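PDB 3JU7: putative PLP-dependent aminotransferase from Bacillus cereus ATCC 10987, which probably works as a pyridoxal phosphate-dependent aminotransferase of the DegT/DnrJ/EryC1 family, moving amino groups between substrates. Local coordinates for residues Gln43-Gly48 with Ala245-Trp250; Tyr103-Ser108 with Lys116-Asp121; Ser141-Glu146 with Val158-Ala163; Arg259-Tyr264 with Gln289-Leu294. All blocks are in the same frame, centred on the assembly; numbering follows the deposited sequence. Where two conformers were deposited one is given.

Contact 1. Residues Gln43-Gly48 with Ala245-Trp250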
# COMPACT_ATOMS: atom_id res chain seq x y z
N GLN A 43 -15.45 -2.93 -13.57
CA GLN A 43 -16.71 -3.17 -14.27
C GLN A 43 -16.72 -4.59 -14.80
O GLN A 43 -17.76 -5.25 -14.81
CB GLN A 43 -16.95 -2.15 -15.40
N THR A 44 -15.56 -5.07 -15.22
CA THR A 44 -15.43 -6.42 -15.76
C THR A 44 -15.64 -7.43 -14.67
O THR A 44 -16.19 -8.50 -14.91
CB THR A 44 -14.02 -6.62 -16.37
OG1 THR A 44 -13.90 -5.76 -17.51
CG2 THR A 44 -13.78 -8.07 -16.78
N ILE A 45 -15.18 -7.11 -13.46
CA ILE A 45 -15.40 -7.99 -12.31
C ILE A 45 -16.90 -8.02 -11.92
O ILE A 45 -17.48 -9.08 -11.66
CB ILE A 45 -14.53 -7.56 -11.14
CG1 ILE A 45 -13.05 -7.86 -11.46
CG2 ILE A 45 -14.91 -8.33 -9.88
CD1 ILE A 45 -12.09 -7.17 -10.50
N MSE A 46 -17.54 -6.86 -11.89
CA MSE A 46 -18.96 -6.76 -11.50
C MSE A 46 -19.84 -7.55 -12.45
O MSE A 46 -20.71 -8.29 -12.03
CB MSE A 46 -19.40 -5.29 -11.40
CG MSE A 46 -18.85 -4.59 -10.19
SE MSE A 46 -19.32 -5.51 -8.54
CE MSE A 46 -21.22 -5.68 -8.91
N SER A 47 -19.57 -7.43 -13.74
CA SER A 47 -20.32 -8.17 -14.73
C SER A 47 -19.97 -9.64 -14.76
O SER A 47 -20.83 -10.50 -14.89
CB SER A 47 -20.04 -7.62 -16.12
OG SER A 47 -20.67 -6.38 -16.23
N GLY A 48 -18.68 -9.91 -14.68
CA GLY A 48 -18.18 -11.26 -14.85
C GLY A 48 -18.42 -12.11 -13.63
O GLY A 48 -18.82 -13.26 -13.77
N ALA A 245 -6.10 -8.55 -18.14
CA ALA A 245 -5.58 -9.62 -18.97
C ALA A 245 -5.71 -10.93 -18.23
O ALA A 245 -5.84 -11.97 -18.86
CB ALA A 245 -4.08 -9.37 -19.37
N THR A 246 -5.61 -10.88 -16.91
CA THR A 246 -5.75 -12.06 -16.11
C THR A 246 -7.21 -12.54 -16.10
O THR A 246 -7.44 -13.74 -16.01
CB THR A 246 -5.27 -11.82 -14.69
OG1 THR A 246 -3.91 -11.41 -14.72
CG2 THR A 246 -5.40 -13.11 -13.83
N MSE A 247 -8.17 -11.61 -16.22
CA MSE A 247 -9.56 -11.98 -16.38
C MSE A 247 -9.76 -12.74 -17.67
O MSE A 247 -10.55 -13.67 -17.71
CB MSE A 247 -10.53 -10.77 -16.38
CG MSE A 247 -10.78 -10.11 -15.04
SE MSE A 247 -11.80 -11.23 -13.84
CE MSE A 247 -13.40 -11.21 -14.92
N LYS A 248 -9.09 -12.35 -18.75
CA LYS A 248 -9.34 -13.04 -20.00
C LYS A 248 -8.73 -14.47 -20.01
O LYS A 248 -9.27 -15.38 -20.64
CB LYS A 248 -8.96 -12.16 -21.22
CG LYS A 248 -7.51 -12.19 -21.72
CD LYS A 248 -7.27 -11.22 -22.95
CE LYS A 248 -5.78 -10.71 -23.03
NZ LYS A 248 -5.41 -9.80 -24.17
N LYS A 249 -7.65 -14.68 -19.25
CA LYS A 249 -7.01 -16.01 -19.19
C LYS A 249 -7.42 -16.79 -17.95
O LYS A 249 -6.82 -17.84 -17.64
CB LYS A 249 -5.48 -15.88 -19.21
CG LYS A 249 -4.94 -14.95 -20.28
CD LYS A 249 -5.23 -15.44 -21.68
CE LYS A 249 -4.31 -16.56 -22.09
NZ LYS A 249 -4.28 -16.68 -23.58
N TRP A 250 -8.40 -16.27 -17.22
CA TRP A 250 -8.74 -16.86 -15.94
C TRP A 250 -9.30 -18.27 -16.07
O TRP A 250 -9.09 -19.08 -15.18
CB TRP A 250 -9.71 -15.98 -15.19
CG TRP A 250 -10.20 -16.65 -13.96
CD1 TRP A 250 -11.46 -17.03 -13.69
CD2 TRP A 250 -9.40 -17.05 -12.85
NE1 TRP A 250 -11.52 -17.62 -12.45
CE2 TRP A 250 -10.27 -17.64 -11.91
CE3 TRP A 250 -8.05 -16.94 -12.54
CZ2 TRP A 250 -9.83 -18.16 -10.70
CZ3 TRP A 250 -7.60 -17.44 -11.31
CH2 TRP A 250 -8.49 -18.04 -10.41

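Contact 2. Residues Tyr103-Ser108 with Lys116-Asp121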
# COMPACT_ATOMS: atom_id res chain seq x y z
N TYR A 103 -8.46 -10.99 19.10
CA TYR A 103 -8.98 -11.94 20.10
C TYR A 103 -9.23 -13.26 19.36
O TYR A 103 -10.18 -13.37 18.55
CB TYR A 103 -10.26 -11.43 20.72
CG TYR A 103 -10.64 -12.06 22.06
CD1 TYR A 103 -10.82 -13.44 22.20
CD2 TYR A 103 -10.80 -11.27 23.19
CE1 TYR A 103 -11.18 -14.00 23.42
CE2 TYR A 103 -11.14 -11.82 24.41
CZ TYR A 103 -11.33 -13.18 24.51
OH TYR A 103 -11.66 -13.67 25.75
N PHE A 104 -8.38 -14.25 19.62
CA PHE A 104 -8.39 -15.44 18.78
C PHE A 104 -9.46 -16.47 19.21
O PHE A 104 -9.63 -16.75 20.41
CB PHE A 104 -7.02 -16.10 18.75
CG PHE A 104 -5.93 -15.25 18.18
CD1 PHE A 104 -5.95 -14.87 16.84
CD2 PHE A 104 -4.86 -14.85 18.96
CE1 PHE A 104 -4.93 -14.11 16.31
CE2 PHE A 104 -3.84 -14.09 18.42
CZ PHE A 104 -3.88 -13.71 17.10
N ILE A 105 -10.13 -17.03 18.19
CA ILE A 105 -11.24 -17.97 18.34
C ILE A 105 -10.81 -19.30 17.68
O ILE A 105 -10.35 -19.32 16.50
CB ILE A 105 -12.52 -17.41 17.63
CG1 ILE A 105 -12.82 -15.97 18.08
CG2 ILE A 105 -13.78 -18.35 17.74
CD1 ILE A 105 -13.01 -15.76 19.57
N ASP A 106 -11.04 -20.41 18.38
CA ASP A 106 -10.73 -21.74 17.84
C ASP A 106 -11.48 -22.08 16.54
O ASP A 106 -12.53 -21.50 16.23
CB ASP A 106 -11.08 -22.80 18.86
CG ASP A 106 -10.15 -23.98 18.81
OD1 ASP A 106 -9.07 -23.89 18.15
OD2 ASP A 106 -10.48 -24.97 19.49
N ILE A 107 -10.94 -23.04 15.80
CA ILE A 107 -11.53 -23.48 14.51
C ILE A 107 -12.18 -24.88 14.64
O ILE A 107 -11.86 -25.63 15.56
CB ILE A 107 -10.46 -23.50 13.38
CG1 ILE A 107 -9.22 -24.35 13.76
CG2 ILE A 107 -9.97 -22.09 13.04
CD1 ILE A 107 -8.35 -24.74 12.55
N SER A 108 -13.09 -25.21 13.73
CA SER A 108 -13.55 -26.57 13.58
C SER A 108 -12.43 -27.46 13.05
O SER A 108 -11.64 -27.05 12.21
CB SER A 108 -14.77 -26.63 12.67
OG SER A 108 -15.86 -25.99 13.33
N LYS A 116 -18.38 -21.24 14.76
CA LYS A 116 -19.40 -20.21 14.96
C LYS A 116 -20.04 -20.26 16.35
O LYS A 116 -20.37 -19.24 16.91
CB LYS A 116 -20.44 -20.23 13.81
CG LYS A 116 -19.88 -19.48 12.54
CD LYS A 116 -20.64 -19.70 11.21
CE LYS A 116 -20.29 -21.05 10.59
NZ LYS A 116 -20.67 -21.13 9.16
N THR A 117 -20.14 -21.44 16.92
CA THR A 117 -20.65 -21.60 18.26
C THR A 117 -19.78 -20.89 19.25
O THR A 117 -20.26 -20.15 20.11
CB THR A 117 -20.71 -23.07 18.63
OG1 THR A 117 -21.64 -23.71 17.78
CG2 THR A 117 -21.15 -23.27 20.04
N VAL A 118 -18.48 -21.10 19.13
CA VAL A 118 -17.53 -20.49 20.04
C VAL A 118 -17.49 -18.97 19.80
O VAL A 118 -17.44 -18.20 20.74
CB VAL A 118 -16.15 -21.18 19.93
CG1 VAL A 118 -15.09 -20.39 20.71
CG2 VAL A 118 -16.27 -22.67 20.43
N LEU A 119 -17.60 -18.55 18.53
CA LEU A 119 -17.59 -17.14 18.19
C LEU A 119 -18.81 -16.41 18.83
O LEU A 119 -18.64 -15.37 19.49
CB LEU A 119 -17.56 -16.95 16.66
CG LEU A 119 -17.84 -15.55 16.10
CD1 LEU A 119 -16.89 -14.46 16.62
CD2 LEU A 119 -17.79 -15.56 14.57
N TRP A 120 -20.01 -16.99 18.67
CA TRP A 120 -21.27 -16.45 19.23
C TRP A 120 -21.20 -16.31 20.75
O TRP A 120 -21.59 -15.30 21.33
CB TRP A 120 -22.44 -17.38 18.90
CG TRP A 120 -23.33 -16.94 17.78
CD1 TRP A 120 -24.69 -16.77 17.85
CD2 TRP A 120 -22.95 -16.64 16.44
NE1 TRP A 120 -25.18 -16.37 16.62
CE2 TRP A 120 -24.13 -16.29 15.74
CE3 TRP A 120 -21.73 -16.62 15.75
CZ2 TRP A 120 -24.12 -15.92 14.39
CZ3 TRP A 120 -21.73 -16.26 14.42
CH2 TRP A 120 -22.91 -15.92 13.76
N ASP A 121 -20.73 -17.35 21.41
CA ASP A 121 -20.68 -17.28 22.85
C ASP A 121 -19.79 -16.14 23.23
O ASP A 121 -20.10 -15.37 24.14
CB ASP A 121 -20.19 -18.60 23.47
CG ASP A 121 -21.24 -19.72 23.37
OD1 ASP A 121 -22.40 -19.48 22.98
OD2 ASP A 121 -20.89 -20.87 23.70

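Contact 3. Residues Ser141-Glu146 with Val158-Ala163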
# COMPACT_ATOMS: atom_id res chain seq x y z
N SER A 141 -11.59 -21.39 0.20
CA SER A 141 -12.66 -22.36 0.21
C SER A 141 -13.98 -21.68 0.45
O SER A 141 -14.05 -20.47 0.72
CB SER A 141 -12.39 -23.42 1.29
OG SER A 141 -12.43 -22.83 2.56
N TRP A 142 -15.03 -22.48 0.36
CA TRP A 142 -16.36 -21.97 0.45
C TRP A 142 -16.87 -21.98 1.88
O TRP A 142 -17.60 -22.88 2.28
CB TRP A 142 -17.25 -22.78 -0.45
CG TRP A 142 -18.52 -22.17 -0.76
CD1 TRP A 142 -19.70 -22.36 -0.11
CD2 TRP A 142 -18.79 -21.30 -1.86
NE1 TRP A 142 -20.69 -21.65 -0.73
CE2 TRP A 142 -20.16 -20.98 -1.81
CE3 TRP A 142 -18.00 -20.76 -2.89
CZ2 TRP A 142 -20.77 -20.12 -2.72
CZ3 TRP A 142 -18.59 -19.91 -3.80
CH2 TRP A 142 -19.97 -19.59 -3.71
N MSE A 143 -16.45 -20.98 2.64
CA MSE A 143 -16.95 -20.76 4.01
C MSE A 143 -18.26 -20.03 3.89
O MSE A 143 -18.31 -18.87 3.47
CB MSE A 143 -15.97 -19.92 4.80
CG MSE A 143 -16.43 -19.63 6.21
SE MSE A 143 -15.15 -18.50 7.09
CE MSE A 143 -15.49 -16.80 6.18
N ASN A 144 -19.33 -20.73 4.24
CA ASN A 144 -20.66 -20.19 4.07
C ASN A 144 -20.84 -18.95 4.92
O ASN A 144 -20.38 -18.92 6.05
CB ASN A 144 -21.70 -21.23 4.46
CG ASN A 144 -23.06 -20.92 3.88
OD1 ASN A 144 -23.80 -20.05 4.39
ND2 ASN A 144 -23.39 -21.61 2.77
N LEU A 145 -21.53 -17.93 4.39
CA LEU A 145 -21.62 -16.62 5.04
C LEU A 145 -22.99 -16.28 5.65
O LEU A 145 -23.17 -15.16 6.12
CB LEU A 145 -21.21 -15.51 4.06
CG LEU A 145 -19.75 -15.58 3.59
CD1 LEU A 145 -19.47 -14.52 2.56
CD2 LEU A 145 -18.83 -15.43 4.80
N GLU A 146 -23.94 -17.24 5.63
CA GLU A 146 -25.26 -17.04 6.23
C GLU A 146 -25.21 -16.49 7.67
O GLU A 146 -25.88 -15.54 7.98
CB GLU A 146 -26.05 -18.36 6.25
N VAL A 158 -18.70 -7.44 10.05
CA VAL A 158 -17.88 -8.54 9.58
C VAL A 158 -17.14 -8.16 8.31
O VAL A 158 -17.73 -7.62 7.36
CB VAL A 158 -18.74 -9.74 9.23
CG1 VAL A 158 -17.85 -10.85 8.67
CG2 VAL A 158 -19.62 -10.14 10.44
N VAL A 159 -15.84 -8.39 8.32
CA VAL A 159 -15.00 -8.21 7.17
C VAL A 159 -14.34 -9.55 7.00
O VAL A 159 -13.58 -10.04 7.90
CB VAL A 159 -13.94 -7.10 7.36
CG1 VAL A 159 -12.89 -7.22 6.26
CG2 VAL A 159 -14.57 -5.69 7.39
N VAL A 160 -14.61 -10.15 5.85
CA VAL A 160 -14.14 -11.52 5.55
C VAL A 160 -12.82 -11.47 4.79
O VAL A 160 -12.76 -10.86 3.70
CB VAL A 160 -15.17 -12.28 4.71
CG1 VAL A 160 -14.61 -13.64 4.26
CG2 VAL A 160 -16.49 -12.41 5.48
N ASP A 161 -11.77 -12.04 5.39
CA ASP A 161 -10.50 -12.29 4.70
C ASP A 161 -10.63 -13.53 3.80
O ASP A 161 -10.59 -14.66 4.26
CB ASP A 161 -9.36 -12.46 5.70
CG ASP A 161 -7.99 -12.59 5.04
OD1 ASP A 161 -7.90 -12.94 3.85
OD2 ASP A 161 -6.97 -12.38 5.74
N ALA A 162 -10.79 -13.28 2.52
CA ALA A 162 -10.86 -14.30 1.50
C ALA A 162 -9.68 -14.07 0.55
O ALA A 162 -9.82 -14.21 -0.66
CB ALA A 162 -12.21 -14.20 0.74
N ALA A 163 -8.53 -13.69 1.11
CA ALA A 163 -7.34 -13.30 0.34
C ALA A 163 -7.03 -14.25 -0.81
O ALA A 163 -6.80 -13.80 -1.91
CB ALA A 163 -6.10 -13.14 1.25

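Contact 4. Residues Arg259-Tyr264 with Gln289-Leu294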
# COMPACT_ATOMS: atom_id res chain seq x y z
N ARG A 259 -7.33 -29.17 -12.59
CA ARG A 259 -6.74 -30.41 -13.08
C ARG A 259 -5.69 -30.94 -12.12
O ARG A 259 -5.68 -32.12 -11.83
CB ARG A 259 -6.06 -30.24 -14.44
CG ARG A 259 -7.01 -30.35 -15.61
CD ARG A 259 -6.41 -31.19 -16.76
NE ARG A 259 -5.01 -30.87 -17.03
CZ ARG A 259 -4.57 -29.80 -17.70
NH1 ARG A 259 -5.42 -28.90 -18.20
NH2 ARG A 259 -3.26 -29.63 -17.89
N ILE A 260 -4.78 -30.07 -11.67
CA ILE A 260 -3.70 -30.49 -10.77
C ILE A 260 -4.28 -30.98 -9.43
O ILE A 260 -3.87 -32.02 -8.91
CB ILE A 260 -2.66 -29.38 -10.56
CG1 ILE A 260 -1.97 -29.06 -11.89
CG2 ILE A 260 -1.60 -29.82 -9.60
CD1 ILE A 260 -1.25 -27.73 -11.86
N SER A 261 -5.28 -30.26 -8.93
CA SER A 261 -6.00 -30.69 -7.72
C SER A 261 -6.62 -32.07 -7.86
O SER A 261 -6.45 -32.92 -6.98
CB SER A 261 -7.10 -29.70 -7.34
OG SER A 261 -6.57 -28.43 -7.01
N GLU A 262 -7.36 -32.27 -8.97
CA GLU A 262 -7.96 -33.56 -9.31
C GLU A 262 -6.89 -34.65 -9.30
O GLU A 262 -7.11 -35.73 -8.74
CB GLU A 262 -8.61 -33.53 -10.71
CG GLU A 262 -9.87 -32.61 -10.90
CD GLU A 262 -10.39 -32.64 -12.36
OE1 GLU A 262 -10.29 -33.70 -13.00
OE2 GLU A 262 -10.91 -31.61 -12.87
N TRP A 263 -5.74 -34.39 -9.92
CA TRP A 263 -4.65 -35.37 -9.94
C TRP A 263 -4.17 -35.70 -8.53
O TRP A 263 -3.88 -36.86 -8.18
CB TRP A 263 -3.46 -34.86 -10.75
CG TRP A 263 -3.65 -34.82 -12.22
CD1 TRP A 263 -4.47 -35.62 -12.96
CD2 TRP A 263 -2.94 -33.99 -13.15
NE1 TRP A 263 -4.34 -35.31 -14.29
CE2 TRP A 263 -3.41 -34.32 -14.43
CE3 TRP A 263 -1.96 -33.00 -13.02
CZ2 TRP A 263 -2.94 -33.68 -15.58
CZ3 TRP A 263 -1.50 -32.37 -14.15
CH2 TRP A 263 -1.99 -32.70 -15.41
N TYR A 264 -4.03 -34.68 -7.71
CA TYR A 264 -3.62 -34.88 -6.35
C TYR A 264 -4.61 -35.82 -5.65
O TYR A 264 -4.20 -36.76 -4.97
CB TYR A 264 -3.55 -33.54 -5.62
CG TYR A 264 -2.15 -33.02 -5.33
CD1 TYR A 264 -1.28 -33.72 -4.50
CD2 TYR A 264 -1.74 -31.80 -5.82
CE1 TYR A 264 -0.02 -33.22 -4.20
CE2 TYR A 264 -0.49 -31.30 -5.54
CZ TYR A 264 0.36 -32.00 -4.72
OH TYR A 264 1.60 -31.45 -4.39
N GLN A 289 -4.20 -22.56 -4.09
CA GLN A 289 -2.92 -21.89 -4.14
C GLN A 289 -1.80 -22.93 -3.97
O GLN A 289 -0.72 -22.78 -4.48
CB GLN A 289 -2.89 -20.92 -2.95
CG GLN A 289 -1.74 -20.02 -2.86
CD GLN A 289 -1.90 -19.06 -1.71
OE1 GLN A 289 -1.02 -18.24 -1.47
NE2 GLN A 289 -3.00 -19.18 -0.96
N PHE A 290 -2.10 -23.93 -3.16
CA PHE A 290 -1.23 -25.07 -2.86
C PHE A 290 -2.20 -26.17 -2.39
O PHE A 290 -3.42 -25.94 -2.39
CB PHE A 290 -0.18 -24.75 -1.78
CG PHE A 290 -0.73 -24.02 -0.58
CD1 PHE A 290 -1.34 -24.72 0.47
CD2 PHE A 290 -0.62 -22.63 -0.47
CE1 PHE A 290 -1.83 -24.04 1.61
CE2 PHE A 290 -1.09 -21.92 0.66
CZ PHE A 290 -1.69 -22.62 1.71
N MSE A 291 -1.69 -27.36 -2.05
CA MSE A 291 -2.55 -28.48 -1.68
C MSE A 291 -2.42 -28.67 -0.17
O MSE A 291 -1.40 -29.18 0.32
CB MSE A 291 -2.18 -29.74 -2.48
CG MSE A 291 -2.85 -31.02 -2.01
SE MSE A 291 -4.77 -30.92 -1.90
CE MSE A 291 -5.08 -30.67 -3.76
N PRO A 292 -3.42 -28.22 0.59
CA PRO A 292 -3.37 -28.41 2.03
C PRO A 292 -3.83 -29.82 2.41
O PRO A 292 -4.78 -30.34 1.81
CB PRO A 292 -4.32 -27.35 2.58
CG PRO A 292 -4.85 -26.60 1.41
CD PRO A 292 -4.61 -27.45 0.20
N ILE A 293 -3.17 -30.42 3.39
CA ILE A 293 -3.53 -31.76 3.82
C ILE A 293 -3.07 -31.99 5.25
O ILE A 293 -2.05 -31.45 5.69
CB ILE A 293 -2.95 -32.84 2.87
CG1 ILE A 293 -3.66 -34.19 3.07
CG2 ILE A 293 -1.43 -32.99 3.06
CD1 ILE A 293 -3.36 -35.20 2.02
N LEU A 294 -3.86 -32.75 6.00
CA LEU A 294 -3.45 -33.12 7.34
C LEU A 294 -2.71 -34.42 7.20
O LEU A 294 -3.17 -35.33 6.50
CB LEU A 294 -4.64 -33.29 8.28
CG LEU A 294 -5.59 -32.12 8.50
CD1 LEU A 294 -6.58 -32.49 9.65
CD2 LEU A 294 -4.86 -30.81 8.76

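Contact 1. Residues Gln43-Gly48 with Ala245-Trp250
Thr44 O accepts the backbone bond of Gly48 N at 2.9 Å, and Met247 CE, the terminal methyl of a selenomethionine, lies 3.9 Å from the same Thr44 O. This is helix-to-helix packing between the last turns of helix 36-48 and helix 237-248, which meet through one long side chain and bury 139 Å² in all. Thr44 and Met247 lie alongside each other, pointing opposite ways: Met247 CE touches Thr44 CG2 at 3.7 Å, while farther back along the chain Met247 CG lies 4.0 Å from Thr44 CG2. The threonine suits a place that is partly exposed because its two branches do different work. Its methyl stands anti to the backbone N and faces the other helix, whereas its hydroxyl, beside the backbone N, bonds to Arg40 O one turn back in its own helix. Met247 is long and flexible enough to span backbones whose CA atoms, Thr44 to Met247, remain 8.1 Å apart. Bends at both chi2 (-69°) and chi3 (-65°) curl its end against the threonine, and Phe49 adds an aromatic neighbour. Gly48 has no side chain to stand in the way of the incoming methyl. Ile45, buried on the flank and also packed on Phe50, completes the apolar patch by bringing its CG1 to 4.3 Å from Met247 SE.

Contact 2. Residues Tyr103-Ser108 with Lys116-Asp121
Ile105 and Val118 overlap flank to flank as they extend from facing backbones, and their branched ends meet methyl to methyl, Ile105 CG2 lying 3.8 Å from Val118 CG1. Both methyls are set anti to their own backbone N (for Val118 CG1, chi1 is 170°), which carries each one out from its chain toward the other. The same Ile105 CG2 also rests on the helix backbone, 3.9 Å from Leu119 N, and beside Leu119 CB at 4.2 Å. One methyl thus settles between two consecutive residues of the helix, facing the side chain of one and the root of the other. Of its side chain, Leu119 offers only CB to Ile105, for its bond from CA leads off to the flank, and the rest packs on Leu82 of strand 80-84 and on Tyr148 of helix 146-153.

The contact belongs to a beta-alpha unit: strand 101-105, an outer strand of a parallel sheet, is followed by a loop of ten residues and then by helix 116-126, which returns against the strand's end. A beta-branched isoleucine suits the strand and gives a broad, stiff surface, and valine supplies a compact one on the helix. The backbones approach to 6.4 Å between Ile105 CA and Leu119 CA. Asp106, the next residue, ties the strand end to helix 338-346 through a salt bridge with Arg339 and a hydrogen bond with Thr340. Strand and helix share a polar tie, Tyr103 OH to Lys122 NZ, but no hydrogen bond joins residues 103-108 to 116-121, so this part of the interface rests on apolar packing.

Contact 3. Residues Ser141-Glu146 with Val158-Ala163
Met143 runs fully extended through chi1 (179°) and chi2, then bends at chi3 (73°), and this brings its terminal methyl to Val160: Met143 CE and Val160 CG1 meet tip to tip at 3.8 Å. The contact packs an irregular loop onto strand 159-161 of the mixed sheet in the cofactor-binding domain, as in fold-type I pyridoxal phosphate enzymes. Leu145, whose CG instead lies beside its backbone N, approaches from another direction and crosses the valine obliquely, with Leu145 CD2 3.9 Å from Val160 CG2. The two methyls of Val160 are therefore shared out, CG1 to the selenomethionine and CG2 to the leucine.

Residues 141-145 belong to the loop that leads from strand 130-133 into helix 146-153, and alternate residues, Met143 and Leu145, face the sheet. Two long side chains suit the loop because its backbone stands well off, 9.1 Å between the CA atoms of Leu145 and Val160, and the short, beta-branched valine suits the strand. As the loop turns into the helix, Asn144 OD1 accepts from Glu146 N at 3.1 Å, a capping bond that ties down the first turn.

On the strand the side chains alternate, so that the residue after Val160, Asp161, points away from the loop. Its OD2 hydrogen-bonds to Thr91 and to N1 of the pyridoxal-lysine at position 191, the aspartate-pyridine contact characteristic of this fold. Its other oxygen closes an Asx turn: Ala163 N meets Asp161 OD1 at 2.9 Å, almost in line with the C-O bond.

Contact 4. Residues Arg259-Tyr264 with Gln289-Leu294
Over one face of the Tyr264 ring sits Met291 CG, 3.9 Å from the ring centroid and only 9° off the normal, a CH-pi contact placed almost at the centre. Met291 CB lies over the same face toward the outer end of the ring, 3.8 Å from Tyr264 CE2. The selenium stands at a slant: Met291 SE is 5.2 Å from the Tyr264 centroid and 26° from the normal, an oblique Met-aromatic contact. Nearby in the helix, one face of the Trp263 ring carries Arg259 O near its rim, and the Arg259 guanidinium has Trp263 CZ2 at its edge.

Bends at chi2 and chi3 fold the selenomethionine along the tyrosine, so that Met291 CE reaches Tyr264 CB at 3.7 Å and the helix backbone at Ser261 CA, 4.1 Å away. The pliable, polarisable chain of methionine suits such a place, following both the ring and the helix surface. Serine is small enough for this close side of the helix, and Ser261 OG has two acceptors, Gln288 OE1 and the backbone Arg257 O. Tyrosine adds an anchor at its far end, Tyr264 OH bonding to Pro351 O.

Strand 291-294 pairs antiparallel with strand 347-350, and helix 250-270 lies against this two-stranded sheet. Tyr264 sits between them, packing also on Leu350 of the partner strand and on Val361, Ile364 and Val365 of helix 358-368.

How the contacts relate
From the N terminus, contact 1 opens first and closes last among the first three: helix 36-48 waits nearly 200 residues for helix 237-248, and contacts 2 and 3 both lie within that span. Contact 2 closes a short strand-loop-helix segment, and contact 3 follows it in series: spanning helix 146-153, it joins the loop before that helix to the strand after it. These two touch lightly, Lys116 NZ packing 3.8 Å from Asn144 O. Contact 4 comes after contact 1 has closed, on the next helix, 250-270, and ties it to the C-terminal strand pair. No loops cross. Contacts 1 and 2 lie on opposite sides of the chain's centre, about 35 Å apart between their centres.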